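Local coordinates for probable exosome complex exonuclease 2 (PDB 2WNR), which probably serves as a non-catalytic subunit of the archaeal exosome, an RNA-degrading complex, and helps to structure the active site of its partner Rrp41, at residues A[18-22]-A[23-27]; A[153-156]-A[157-161]; A[199-203]-A[204-208]; A[240-244]-A[245-249]; A[249-252]-A[253-257]. All coordinates share one frame; numbering follows the deposited sequence.

Contact 1 of 5, residues A[18-22]-A[23-27]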
loop_
_atom_site.group_PDB
_atom_site.type_symbol
_atom_site.label_atom_id
_atom_site.label_comp_id
_atom_site.label_asym_id
_atom_site.label_seq_id
_atom_site.Cartn_x
_atom_site.Cartn_y
_atom_site.Cartn_z
ATOM N N ASP A 18 -10.983 -1.060 -44.408
ATOM C CA ASP A 18 -11.089 -0.958 -45.866
ATOM C C ASP A 18 -10.223 0.175 -46.416
ATOM O O ASP A 18 -9.581 0.028 -47.454
ATOM C CB ASP A 18 -12.552 -0.772 -46.290
ATOM C CG ASP A 18 -13.337 -2.083 -46.297
ATOM O OD1 ASP A 18 -14.269 -2.211 -47.127
ATOM O OD2 ASP A 18 -13.026 -2.981 -45.479
ATOM N N LEU A 19 -10.206 1.290 -45.694
ATOM C CA LEU A 19 -9.401 2.454 -46.037
ATOM C C LEU A 19 -7.902 2.121 -46.070
ATOM O O LEU A 19 -7.225 2.379 -47.070
ATOM C CB LEU A 19 -9.684 3.563 -45.024
ATOM C CG LEU A 19 -9.379 5.033 -45.312
ATOM C CD1 LEU A 19 -10.499 5.716 -46.086
ATOM C CD2 LEU A 19 -9.173 5.718 -43.982
ATOM N N ILE A 20 -7.399 1.539 -44.977
ATOM C CA ILE A 20 -5.984 1.178 -44.849
ATOM C C ILE A 20 -5.566 0.037 -45.775
ATOM O O ILE A 20 -4.408 -0.018 -46.188
ATOM C CB ILE A 20 -5.608 0.860 -43.385
ATOM C CG1 ILE A 20 -5.494 2.158 -42.585
ATOM C CG2 ILE A 20 -4.285 0.102 -43.306
ATOM C CD1 ILE A 20 -5.678 1.988 -41.105
ATOM N N ASN A 21 -6.500 -0.859 -46.101
ATOM C CA ASN A 21 -6.242 -1.928 -47.079
ATOM C C ASN A 21 -6.131 -1.385 -48.497
ATOM O O ASN A 21 -5.488 -1.991 -49.353
ATOM C CB ASN A 21 -7.301 -3.036 -47.010
ATOM C CG ASN A 21 -7.058 -4.020 -45.866
ATOM O OD1 ASN A 21 -5.968 -4.078 -45.286
ATOM N ND2 ASN A 21 -8.083 -4.801 -45.539
ATOM N N ASN A 22 -6.766 -0.241 -48.735
ATOM C CA ASN A 22 -6.627 0.459 -50.008
ATOM C C ASN A 22 -5.659 1.645 -49.889
ATOM O O ASN A 22 -5.733 2.615 -50.651
ATOM C CB ASN A 22 -7.991 0.880 -50.567
ATOM C CG ASN A 22 -8.023 0.879 -52.092
ATOM O OD1 ASN A 22 -7.667 -0.113 -52.736
ATOM N ND2 ASN A 22 -8.454 1.992 -52.675
ATOM N N LYS A 23 -4.763 1.539 -48.905
ATOM C CA LYS A 23 -3.563 2.375 -48.766
ATOM C C LYS A 23 -3.748 3.837 -48.348
ATOM O O LYS A 23 -2.917 4.680 -48.684
ATOM C CB LYS A 23 -2.670 2.282 -50.016
ATOM C CG LYS A 23 -1.616 1.184 -49.946
ATOM C CD LYS A 23 -2.176 -0.175 -50.340
ATOM C CE LYS A 23 -1.188 -1.282 -50.020
ATOM N NZ LYS A 23 -1.710 -2.612 -50.437
ATOM N N GLU A 24 -4.807 4.137 -47.601
ATOM C CA GLU A 24 -4.983 5.496 -47.076
ATOM C C GLU A 24 -5.476 5.533 -45.632
ATOM O O GLU A 24 -6.048 4.566 -45.133
ATOM C CB GLU A 24 -5.832 6.385 -48.009
ATOM C CG GLU A 24 -7.244 5.892 -48.310
ATOM C CD GLU A 24 -7.803 6.512 -49.572
ATOM O OE1 GLU A 24 -8.712 7.369 -49.476
ATOM O OE2 GLU A 24 -7.318 6.157 -50.665
ATOM N N ARG A 25 -5.244 6.659 -44.968
ATOM C CA ARG A 25 -5.607 6.806 -43.571
ATOM C C ARG A 25 -6.582 7.951 -43.383
ATOM O O ARG A 25 -6.679 8.835 -44.229
ATOM C CB ARG A 25 -4.359 7.013 -42.711
ATOM C CG ARG A 25 -3.411 5.844 -42.767
ATOM C CD ARG A 25 -2.724 5.683 -41.455
ATOM N NE ARG A 25 -1.313 6.032 -41.514
ATOM C CZ ARG A 25 -0.510 6.074 -40.455
ATOM N NH1 ARG A 25 -0.975 5.806 -39.239
ATOM N NH2 ARG A 25 0.764 6.393 -40.615
ATOM N N ILE A 26 -7.304 7.921 -42.268
ATOM C CA ILE A 26 -8.299 8.940 -41.954
ATOM C C ILE A 26 -7.754 10.367 -42.083
ATOM O O ILE A 26 -8.374 11.218 -42.732
ATOM C CB ILE A 26 -8.963 8.667 -40.571
ATOM C CG1 ILE A 26 -10.339 8.011 -40.768
ATOM C CG2 ILE A 26 -9.061 9.940 -39.707
ATOM C CD1 ILE A 26 -11.385 8.890 -41.487
ATOM N N ASP A 27 -6.585 10.613 -41.490
ATOM C CA ASP A 27 -5.965 11.937 -41.551
ATOM C C ASP A 27 -5.139 12.141 -42.830
ATOM O O ASP A 27 -4.461 13.159 -42.987
ATOM C CB ASP A 27 -5.134 12.215 -40.295
ATOM C CG ASP A 27 -3.895 11.345 -40.202
ATOM O OD1 ASP A 27 -3.930 10.182 -40.667
ATOM O OD2 ASP A 27 -2.888 11.838 -39.647
#
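A Schellman motif ends helix 11-21, and Leu19 and Glu24 are joined across it. Glu24 N donates to Leu19 O at 3.0 Å and 165°. The donor sits above the plane of that carbonyl. Inside this bond, Lys23 N reaches Ile20 O in a weak bond of 3.2 Å. Lys23 is the C-prime residue, and its positive phi of 72° turns the chain out of the helix. The residues that follow then run off as an irregular loop. Leu19 provides the apolar part of the contact. Its CG is anti to the backbone N (chi1 -160°), which carries the branch out toward the departing chain. The side chains of Leu19 and Glu24 cross at about a right angle, with Leu19 CG 3.8 Å from Glu24 CG. Leu19 CD2 goes further along the loop and lies against the backbone of Arg25 and Ile26. Ile20 is turned to the buried side, where it packs on Glu204 and Val206 of strand 204-207. Several polar ends find partners on the distant hairpin of strands 193-201 and 204-207. Lys23 NZ forms a salt bridge with Glu204, and Asn21 OD1 accepts from Asn203 N. Arg25 is buried and is held by Glu213 and the carbonyl of Leu207. On the loop side, Leu19 CD2 meets Ile26 CG1 at 4.1 Å.

Contact 2 of 5, residues A[153-156]-A[157-161]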
loop_
_atom_site.group_PDB
_atom_site.type_symbol
_atom_site.label_atom_id
_atom_site.label_comp_id
_atom_site.label_asym_id
_atom_site.label_seq_id
_atom_site.Cartn_x
_atom_site.Cartn_y
_atom_site.Cartn_z
ATOM N N ALA A 153 6.620 8.550 -28.822
ATOM C CA ALA A 153 6.667 9.843 -28.140
ATOM C C ALA A 153 7.493 9.767 -26.856
ATOM O O ALA A 153 8.269 10.679 -26.559
ATOM C CB ALA A 153 5.268 10.330 -27.836
ATOM N N ALA A 154 7.331 8.670 -26.115
ATOM C CA ALA A 154 8.025 8.477 -24.842
ATOM C C ALA A 154 9.521 8.322 -25.039
ATOM O O ALA A 154 10.303 9.012 -24.395
ATOM C CB ALA A 154 7.448 7.300 -24.081
ATOM N N VAL A 155 9.915 7.437 -25.942
ATOM C CA VAL A 155 11.334 7.192 -26.202
ATOM C C VAL A 155 11.997 8.476 -26.700
ATOM O O VAL A 155 13.104 8.829 -26.286
ATOM C CB VAL A 155 11.533 6.042 -27.222
ATOM C CG1 VAL A 155 12.966 5.993 -27.713
ATOM C CG2 VAL A 155 11.133 4.713 -26.597
ATOM N N LEU A 156 11.288 9.178 -27.577
ATOM C CA LEU A 156 11.783 10.409 -28.166
ATOM C C LEU A 156 12.043 11.474 -27.096
ATOM O O LEU A 156 13.084 12.127 -27.112
ATOM C CB LEU A 156 10.787 10.910 -29.209
ATOM C CG LEU A 156 11.156 12.043 -30.169
ATOM C CD1 LEU A 156 12.618 11.986 -30.633
ATOM C CD2 LEU A 156 10.221 11.988 -31.357
ATOM N N ALA A 157 11.098 11.624 -26.169
ATOM C CA ALA A 157 11.184 12.616 -25.098
ATOM C C ALA A 157 12.255 12.256 -24.056
ATOM O O ALA A 157 12.966 13.137 -23.564
ATOM C CB ALA A 157 9.827 12.799 -24.431
ATOM N N THR A 158 12.363 10.969 -23.727
ATOM C CA THR A 158 13.352 10.497 -22.778
ATOM C C THR A 158 14.750 10.713 -23.337
ATOM O O THR A 158 15.606 11.275 -22.653
ATOM C CB THR A 158 13.152 9.023 -22.455
ATOM O OG1 THR A 158 11.783 8.798 -22.095
ATOM C CG2 THR A 158 14.053 8.600 -21.292
ATOM N N VAL A 159 14.964 10.289 -24.586
ATOM C CA VAL A 159 16.230 10.535 -25.262
ATOM C C VAL A 159 16.536 12.030 -25.283
ATOM O O VAL A 159 17.648 12.443 -24.924
ATOM C CB VAL A 159 16.279 9.908 -26.687
ATOM C CG1 VAL A 159 17.477 10.415 -27.475
ATOM C CG2 VAL A 159 16.366 8.393 -26.589
ATOM N N ALA A 160 15.551 12.838 -25.675
ATOM C CA ALA A 160 15.737 14.285 -25.728
ATOM C C ALA A 160 16.146 14.830 -24.358
ATOM O O ALA A 160 17.125 15.575 -24.248
ATOM C CB ALA A 160 14.481 14.981 -26.240
ATOM N N ALA A 161 15.417 14.426 -23.317
ATOM C CA ALA A 161 15.684 14.894 -21.961
ATOM C C ALA A 161 17.091 14.511 -21.482
ATOM O O ALA A 161 17.765 15.291 -20.806
ATOM C CB ALA A 161 14.631 14.370 -21.012
#
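Thr158 folds its hydroxyl back onto the carbonyl of Ala154, one turn earlier in helix 150-164. OG1 is anti to the carbonyl carbon of its own residue and beside its backbone N (chi1 -51°). This places OG1 2.7 Å from Ala154 O, to which it donates. The hydroxyl comes from above the carbonyl plane, 42° out of it. Thr158 N takes the same oxygen at 2.9 Å, nearly along the C=O axis. Ala154 O is thus gripped by two donors of one residue, and the buried hydroxyl is satisfied within the helix. The neighbouring turns keep the regular i to i+4 pattern. Val159 N binds Val155 O at 2.9 Å, and Ala160 N binds Leu156 O. Val155 and Val159 follow one another along another side of the helix. Their methyls meet loosely, Val155 CG1 to Val159 CG2 at 4.3 Å. Leu156 starts out away from the next turn, and its side chain packs on Leu194 of strand 193-201. All of these residues are buried near the centre of the chain. Ala153, Ala157 and Ala161 bring their small side chains against strands 49-55 and 58-69, where Ser51 OG also bonds Ala157 O. Ala154 and Thr158 face helix 102-117, while Val155 and Val159 join Leu156 on Leu194.

Contact 3 of 5, residues A[199-203]-A[204-208]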
loop_
_atom_site.group_PDB
_atom_site.type_symbol
_atom_site.label_atom_id
_atom_site.label_comp_id
_atom_site.label_asym_id
_atom_site.label_seq_id
_atom_site.Cartn_x
_atom_site.Cartn_y
_atom_site.Cartn_z
ATOM N N ALA A 199 1.104 -0.430 -36.240
ATOM C CA ALA A 199 -0.160 -1.060 -35.905
ATOM C C ALA A 199 -0.654 -1.917 -37.062
ATOM O O ALA A 199 -0.739 -1.443 -38.195
ATOM C CB ALA A 199 -1.194 -0.005 -35.542
ATOM N N LYS A 200 -0.970 -3.179 -36.773
ATOM C CA LYS A 200 -1.584 -4.061 -37.767
ATOM C C LYS A 200 -3.077 -3.775 -37.880
ATOM O O LYS A 200 -3.847 -4.024 -36.946
ATOM C CB LYS A 200 -1.350 -5.530 -37.415
ATOM C CG LYS A 200 -2.037 -6.543 -38.342
ATOM C CD LYS A 200 -1.231 -6.828 -39.600
ATOM C CE LYS A 200 -1.912 -7.878 -40.465
ATOM N NZ LYS A 200 -1.870 -9.252 -39.904
ATOM N N ILE A 201 -3.468 -3.232 -39.026
ATOM C CA ILE A 201 -4.863 -2.998 -39.345
ATOM C C ILE A 201 -5.088 -3.634 -40.703
ATOM O O ILE A 201 -4.280 -3.445 -41.623
ATOM C CB ILE A 201 -5.220 -1.489 -39.367
ATOM C CG1 ILE A 201 -4.982 -0.865 -37.988
ATOM C CG2 ILE A 201 -6.680 -1.294 -39.763
ATOM C CD1 ILE A 201 -4.672 0.620 -37.998
ATOM N N GLY A 202 -6.181 -4.392 -40.823
ATOM C CA GLY A 202 -6.470 -5.146 -42.029
ATOM C C GLY A 202 -5.285 -6.029 -42.342
ATOM O O GLY A 202 -4.825 -6.775 -41.482
ATOM N N ASN A 203 -4.778 -5.922 -43.567
ATOM C CA ASN A 203 -3.600 -6.686 -43.994
ATOM C C ASN A 203 -2.322 -5.847 -43.987
ATOM O O ASN A 203 -1.306 -6.241 -44.559
ATOM C CB ASN A 203 -3.821 -7.253 -45.401
ATOM C CG ASN A 203 -5.075 -8.102 -45.506
ATOM O OD1 ASN A 203 -5.789 -8.027 -46.498
ATOM N ND2 ASN A 203 -5.343 -8.921 -44.490
ATOM N N GLU A 204 -2.376 -4.683 -43.349
ATOM C CA GLU A 204 -1.296 -3.714 -43.459
ATOM C C GLU A 204 -0.701 -3.398 -42.104
ATOM O O GLU A 204 -1.398 -3.443 -41.089
ATOM C CB GLU A 204 -1.806 -2.413 -44.104
ATOM C CG GLU A 204 -2.471 -2.572 -45.478
ATOM C CD GLU A 204 -1.514 -3.042 -46.560
ATOM O OE1 GLU A 204 -0.283 -2.863 -46.399
ATOM O OE2 GLU A 204 -1.999 -3.593 -47.578
ATOM N N ILE A 205 0.586 -3.078 -42.083
ATOM C CA ILE A 205 1.151 -2.433 -40.903
ATOM C C ILE A 205 1.282 -0.928 -41.147
ATOM O O ILE A 205 1.768 -0.494 -42.199
ATOM C CB ILE A 205 2.481 -3.065 -40.419
ATOM C CG1 ILE A 205 3.477 -3.222 -41.565
ATOM C CG2 ILE A 205 2.212 -4.416 -39.732
ATOM C CD1 ILE A 205 4.917 -3.256 -41.114
ATOM N N VAL A 206 0.807 -0.137 -40.190
ATOM C CA VAL A 206 0.888 1.308 -40.329
ATOM C C VAL A 206 1.754 1.894 -39.243
ATOM O O VAL A 206 1.652 1.495 -38.086
ATOM C CB VAL A 206 -0.493 2.066 -40.412
ATOM C CG1 VAL A 206 -1.571 1.297 -41.145
ATOM C CG2 VAL A 206 -0.934 2.672 -39.102
ATOM N N LEU A 207 2.605 2.840 -39.628
ATOM C CA LEU A 207 3.552 3.442 -38.701
ATOM C C LEU A 207 2.900 4.592 -37.945
ATOM O O LEU A 207 2.191 5.399 -38.540
ATOM C CB LEU A 207 4.805 3.919 -39.450
ATOM C CG LEU A 207 5.874 4.768 -38.752
ATOM C CD1 LEU A 207 6.597 3.983 -37.664
ATOM C CD2 LEU A 207 6.868 5.283 -39.786
ATOM N N ASP A 208 3.144 4.636 -36.635
ATOM C CA ASP A 208 2.714 5.726 -35.759
ATOM C C ASP A 208 1.185 5.885 -35.773
ATOM O O ASP A 208 0.643 6.763 -36.460
ATOM C CB ASP A 208 3.456 7.014 -36.133
ATOM C CG ASP A 208 2.983 8.212 -35.356
ATOM O OD1 ASP A 208 2.751 8.068 -34.145
ATOM O OD2 ASP A 208 2.841 9.300 -35.957
#
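Ala199 and Val206 form an antiparallel hydrogen-bonded pair in a tight beta hairpin, closed by a type II' turn from Ile201 to Glu204. Ala199 N gives a bond of 2.7 Å to Val206 O, and Val206 N returns one to Ala199 O at 2.8 Å. Ile201 and Glu204 make the second such pair: each backbone N is 2.9 Å from the O of the other residue. Between them Lys200 and Ile205 are a non-hydrogen-bonded pair. Gly202 takes the first corner of the turn with a positive phi of 55°. Ala199, Ile201, Glu204 and Val206 share one face of the hairpin; of these, Ile201, Glu204 and Val206 pack on Ile20 of helix 11-21. Lys200 and Ile205 are on the other face, toward helix 244-268. Lys200 bends at chi2 (84°), and its CD comes alongside Ile205 CG2 at 4.2 Å; its NZ goes on to a salt bridge with Asp246. Glu204 also bends at chi2 (-66°), curling its carboxylate back beside the Asn203 carbonyl. Its OE2 is paired with Lys23. A glutamine in place of Glu204 would probably cost Lys23 its anionic mate and weaken the tie between hairpin and helix end. On the Ile20 side, the apolar contact runs diagonally from one strand to the other, with Ile201 CD1 4.4 Å from Val206 CG2.

Contact 4 of 5, residues A[240-244]-A[245-249]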
loop_
_atom_site.group_PDB
_atom_site.type_symbol
_atom_site.label_atom_id
_atom_site.label_comp_id
_atom_site.label_asym_id
_atom_site.label_seq_id
_atom_site.Cartn_x
_atom_site.Cartn_y
_atom_site.Cartn_z
ATOM N N GLY A 240 -4.514 -9.521 -30.913
ATOM C CA GLY A 240 -4.414 -10.323 -32.139
ATOM C C GLY A 240 -2.989 -10.713 -32.507
ATOM O O GLY A 240 -2.040 -10.251 -31.888
ATOM N N PRO A 241 -2.828 -11.565 -33.526
ATOM C CA PRO A 241 -1.510 -12.019 -33.933
ATOM C C PRO A 241 -0.811 -11.156 -34.987
ATOM O O PRO A 241 -1.440 -10.326 -35.639
ATOM C CB PRO A 241 -1.783 -13.406 -34.518
ATOM C CG PRO A 241 -3.252 -13.500 -34.720
ATOM C CD PRO A 241 -3.885 -12.217 -34.312
ATOM N N LEU A 242 0.495 -11.366 -35.124
ATOM C CA LEU A 242 1.284 -10.855 -36.238
ATOM C C LEU A 242 1.792 -12.047 -37.054
ATOM O O LEU A 242 1.942 -13.160 -36.526
ATOM C CB LEU A 242 2.475 -10.072 -35.699
ATOM C CG LEU A 242 2.468 -8.545 -35.562
ATOM C CD1 LEU A 242 1.103 -7.950 -35.226
ATOM C CD2 LEU A 242 3.498 -8.102 -34.536
ATOM N N THR A 243 2.060 -11.826 -38.336
ATOM C CA THR A 243 2.728 -12.843 -39.144
ATOM C C THR A 243 4.236 -12.567 -39.174
ATOM O O THR A 243 4.694 -11.471 -38.810
ATOM C CB THR A 243 2.164 -12.899 -40.574
ATOM O OG1 THR A 243 2.505 -11.699 -41.270
ATOM C CG2 THR A 243 0.649 -13.057 -40.555
ATOM N N ARG A 244 5.008 -13.561 -39.600
ATOM C CA ARG A 244 6.441 -13.386 -39.817
ATOM C C ARG A 244 6.733 -12.186 -40.741
ATOM O O ARG A 244 7.621 -11.385 -40.455
ATOM C CB ARG A 244 7.048 -14.672 -40.387
ATOM C CG ARG A 244 8.565 -14.676 -40.433
ATOM C CD ARG A 244 9.093 -15.973 -41.020
ATOM N NE ARG A 244 10.540 -15.926 -41.207
ATOM C CZ ARG A 244 11.150 -15.431 -42.283
ATOM N NH1 ARG A 244 10.448 -14.923 -43.290
ATOM N NH2 ARG A 244 12.470 -15.434 -42.347
ATOM N N ASP A 245 5.975 -12.063 -41.832
ATOM C CA ASP A 245 6.184 -10.981 -42.794
ATOM C C ASP A 245 5.935 -9.628 -42.155
ATOM O O ASP A 245 6.698 -8.690 -42.385
ATOM C CB ASP A 245 5.311 -11.151 -44.046
ATOM C CG ASP A 245 5.791 -12.279 -44.956
ATOM O OD1 ASP A 245 6.839 -12.917 -44.663
ATOM O OD2 ASP A 245 5.108 -12.531 -45.976
ATOM N N ASP A 246 4.875 -9.536 -41.349
ATOM C CA ASP A 246 4.544 -8.305 -40.627
ATOM C C ASP A 246 5.708 -7.846 -39.763
ATOM O O ASP A 246 6.057 -6.672 -39.765
ATOM C CB ASP A 246 3.306 -8.492 -39.753
ATOM C CG ASP A 246 2.038 -8.685 -40.556
ATOM O OD1 ASP A 246 2.005 -8.333 -41.749
ATOM O OD2 ASP A 246 1.059 -9.197 -39.984
ATOM N N VAL A 247 6.320 -8.780 -39.043
ATOM C CA VAL A 247 7.403 -8.449 -38.138
ATOM C C VAL A 247 8.631 -7.970 -38.892
ATOM O O VAL A 247 9.190 -6.915 -38.569
ATOM C CB VAL A 247 7.745 -9.631 -37.242
ATOM C CG1 VAL A 247 9.041 -9.379 -36.466
ATOM C CG2 VAL A 247 6.581 -9.902 -36.292
ATOM N N LEU A 248 9.030 -8.731 -39.908
ATOM C CA LEU A 248 10.222 -8.412 -40.690
ATOM C C LEU A 248 10.058 -7.136 -41.512
ATOM O O LEU A 248 11.026 -6.397 -41.721
ATOM C CB LEU A 248 10.611 -9.588 -41.583
ATOM C CG LEU A 248 11.019 -10.887 -40.877
ATOM C CD1 LEU A 248 11.408 -11.913 -41.922
ATOM C CD2 LEU A 248 12.166 -10.694 -39.876
ATOM N N LYS A 249 8.833 -6.886 -41.971
ATOM C CA LYS A 249 8.507 -5.654 -42.682
ATOM C C LYS A 249 8.662 -4.459 -41.743
ATOM O O LYS A 249 9.278 -3.457 -42.102
ATOM C CB LYS A 249 7.091 -5.723 -43.268
ATOM C CG LYS A 249 6.703 -4.532 -44.138
ATOM C CD LYS A 249 5.482 -4.828 -45.003
ATOM C CE LYS A 249 5.031 -3.566 -45.748
ATOM N NZ LYS A 249 4.084 -3.867 -46.859
#
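Asp246 OD2 accepts from Thr243 N at 3.3 Å and also pairs with Lys200 NZ of the hairpin strand, so two groups grip it. The first of these bonds is one half of a capping box at the start of helix 244-268. Thr243 is the N-cap. In the other half, Asp246 N donates to Thr243 OG1 at 3.2 Å and 162°. The hydroxyl can accept because OG1 lies between the backbone N and the carbonyl carbon (chi1 68°), turned into the first turn of the helix. The bond from Thr243 N to OD2 is straight at the hydrogen, 170°, but it meets the carboxylate from above its plane. The negative charge of Asp246 at a helix N-terminus would probably be favoured by the helix dipole as well as by Lys200. With an alanine in place of Asp246, Thr243 N and the Lys200 ammonium would probably lose their shared acceptor, and the helix start would be less firmly fixed. Beside the cap, the side chains of Leu242 and Val247 cross at about a right angle, with Leu242 CD2 4.0 Å from Val247 CG2. This leucine also packs on Ala219 and Ile221 of strand 219-226. The Arg244 chain is extended from CG to NE. Outside the two segments, its NE is paired with an acidic side chain of another protein chain, so the helix start takes part in the subunit interface. Leu248 comes over one face of the Arg244 guanidinium, offset toward the rim, with Leu248 CD1 3.4 Å from Arg244 NH1.

Contact 5 of 5, residues A[249-252]-A[253-257]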
loop_
_atom_site.group_PDB
_atom_site.type_symbol
_atom_site.label_atom_id
_atom_site.label_comp_id
_atom_site.label_asym_id
_atom_site.label_seq_id
_atom_site.Cartn_x
_atom_site.Cartn_y
_atom_site.Cartn_z
ATOM N N LYS A 249 8.833 -6.886 -41.971
ATOM C CA LYS A 249 8.507 -5.654 -42.682
ATOM C C LYS A 249 8.662 -4.459 -41.743
ATOM O O LYS A 249 9.278 -3.457 -42.102
ATOM C CB LYS A 249 7.091 -5.723 -43.268
ATOM C CG LYS A 249 6.703 -4.532 -44.138
ATOM C CD LYS A 249 5.482 -4.828 -45.003
ATOM C CE LYS A 249 5.031 -3.566 -45.748
ATOM N NZ LYS A 249 4.084 -3.867 -46.859
ATOM N N ALA A 250 8.114 -4.582 -40.538
ATOM C CA ALA A 250 8.243 -3.545 -39.511
ATOM C C ALA A 250 9.703 -3.235 -39.167
ATOM O O ALA A 250 10.071 -2.074 -39.070
ATOM C CB ALA A 250 7.448 -3.916 -38.255
ATOM N N VAL A 251 10.530 -4.261 -38.988
ATOM C CA VAL A 251 11.968 -4.051 -38.830
ATOM C C VAL A 251 12.490 -3.211 -39.994
ATOM O O VAL A 251 13.072 -2.142 -39.787
ATOM C CB VAL A 251 12.743 -5.390 -38.732
ATOM C CG1 VAL A 251 14.249 -5.168 -38.899
ATOM C CG2 VAL A 251 12.426 -6.088 -37.409
ATOM N N SER A 252 12.242 -3.684 -41.211
ATOM C CA SER A 252 12.702 -3.008 -42.420
ATOM C C SER A 252 12.404 -1.506 -42.383
ATOM O O SER A 252 13.330 -0.695 -42.455
ATOM C CB SER A 252 12.107 -3.666 -43.672
ATOM O OG SER A 252 12.613 -3.072 -44.853
ATOM N N ILE A 253 11.127 -1.139 -42.247
ATOM C CA ILE A 253 10.751 0.275 -42.140
ATOM C C ILE A 253 11.468 0.951 -40.970
ATOM O O ILE A 253 12.125 1.976 -41.163
ATOM C CB ILE A 253 9.205 0.518 -42.061
ATOM C CG1 ILE A 253 8.527 0.231 -43.405
ATOM C CG2 ILE A 253 8.904 1.945 -41.698
ATOM C CD1 ILE A 253 7.613 -0.958 -43.379
ATOM N N ALA A 254 11.365 0.370 -39.776
ATOM C CA ALA A 254 11.972 0.966 -38.581
ATOM C C ALA A 254 13.444 1.330 -38.803
ATOM O O ALA A 254 13.876 2.435 -38.458
ATOM C CB ALA A 254 11.806 0.054 -37.366
ATOM N N VAL A 255 14.194 0.417 -39.419
ATOM C CA VAL A 255 15.617 0.626 -39.692
ATOM C C VAL A 255 15.900 1.770 -40.699
ATOM O O VAL A 255 16.979 2.368 -40.679
ATOM C CB VAL A 255 16.304 -0.720 -40.078
ATOM C CG1 VAL A 255 17.742 -0.521 -40.546
ATOM C CG2 VAL A 255 16.276 -1.669 -38.887
ATOM N N GLU A 256 14.933 2.092 -41.557
ATOM C CA GLU A 256 15.103 3.206 -42.497
ATOM C C GLU A 256 14.485 4.520 -42.005
ATOM O O GLU A 256 14.803 5.585 -42.519
ATOM C CB GLU A 256 14.589 2.846 -43.897
ATOM C CG GLU A 256 13.071 2.689 -44.006
ATOM C CD GLU A 256 12.577 2.692 -45.446
ATOM O OE1 GLU A 256 12.935 1.763 -46.208
ATOM O OE2 GLU A 256 11.824 3.626 -45.805
ATOM N N LYS A 257 13.613 4.435 -41.007
ATOM C CA LYS A 257 13.005 5.621 -40.402
ATOM C C LYS A 257 13.823 6.217 -39.248
ATOM O O LYS A 257 14.006 7.427 -39.186
ATOM C CB LYS A 257 11.566 5.331 -39.944
ATOM C CG LYS A 257 10.552 5.213 -41.086
ATOM C CD LYS A 257 10.189 6.579 -41.646
ATOM C CE LYS A 257 9.513 6.469 -42.992
ATOM N NZ LYS A 257 9.036 7.804 -43.422
#
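Val255 N donates to Val251 O at 2.8 Å, the shortest bond between these two turns of helix 244-268. Ala254 N reaches Ala250 O at 2.9 Å, and Ile253 N reaches Lys249 O at 3.0 Å. These three bonds are nearly straight at the hydrogen, between 165° and 170°. The next one is poorer: Glu256 N is 3.3 Å from Ser252 O and the bond is weak. Glu256 N instead has a better bond of 2.8 Å to Ile253 O, which also accepts from Lys257 N. This i to i+3 bond beside the i to i+4 one is consistent with a local tightening of the helix. Two pairs of side chains lie side by side along the helix, the members of each pointing the same way. In the first, Ile253 CD1 meets Lys249 CG at 3.8 Å. Ile253 CG1 is anti to its carbonyl carbon (chi1 -71°), which sends the end of the chain back toward the previous turn. Only the start of the Lys249 chain, at CG, meets the Ile253 side chain; its end leads away. In the second pair, Val251 CG1 and Val255 CG2 are 4.0 Å apart. Both valines also pack on apolar side chains of another protein chain, so this side of the helix faces a neighbouring subunit. The inner side rests on the four-stranded antiparallel sheet. Ala250 and Ala254 touch Phe198 of strand 193-201 and residues of strand 219-226, and Ile253 packs on Phe198 and on His32 of a loop.

The contacts come in numerical order along the chain, from the end of helix 11-21 to helix 244-268. Contacts 3, 4 and 5 belong to the second 3' exoribonuclease domain, and contact 2 to the first. Contact 3 is the hub: its centre is about 10 Å from those of contacts 1 and 4 and about 13 Å from that of contact 5, and it touches all three. Its hairpin is thus held between helices 11-21 and 244-268. Contacts 4 and 5 share Lys249 on helix 244-268, which meets another protein chain on one face and holds the hairpin and sheet on another. Contact 2 stands apart near the chain's centre, its nearest atoms about 7 Å from contact 3.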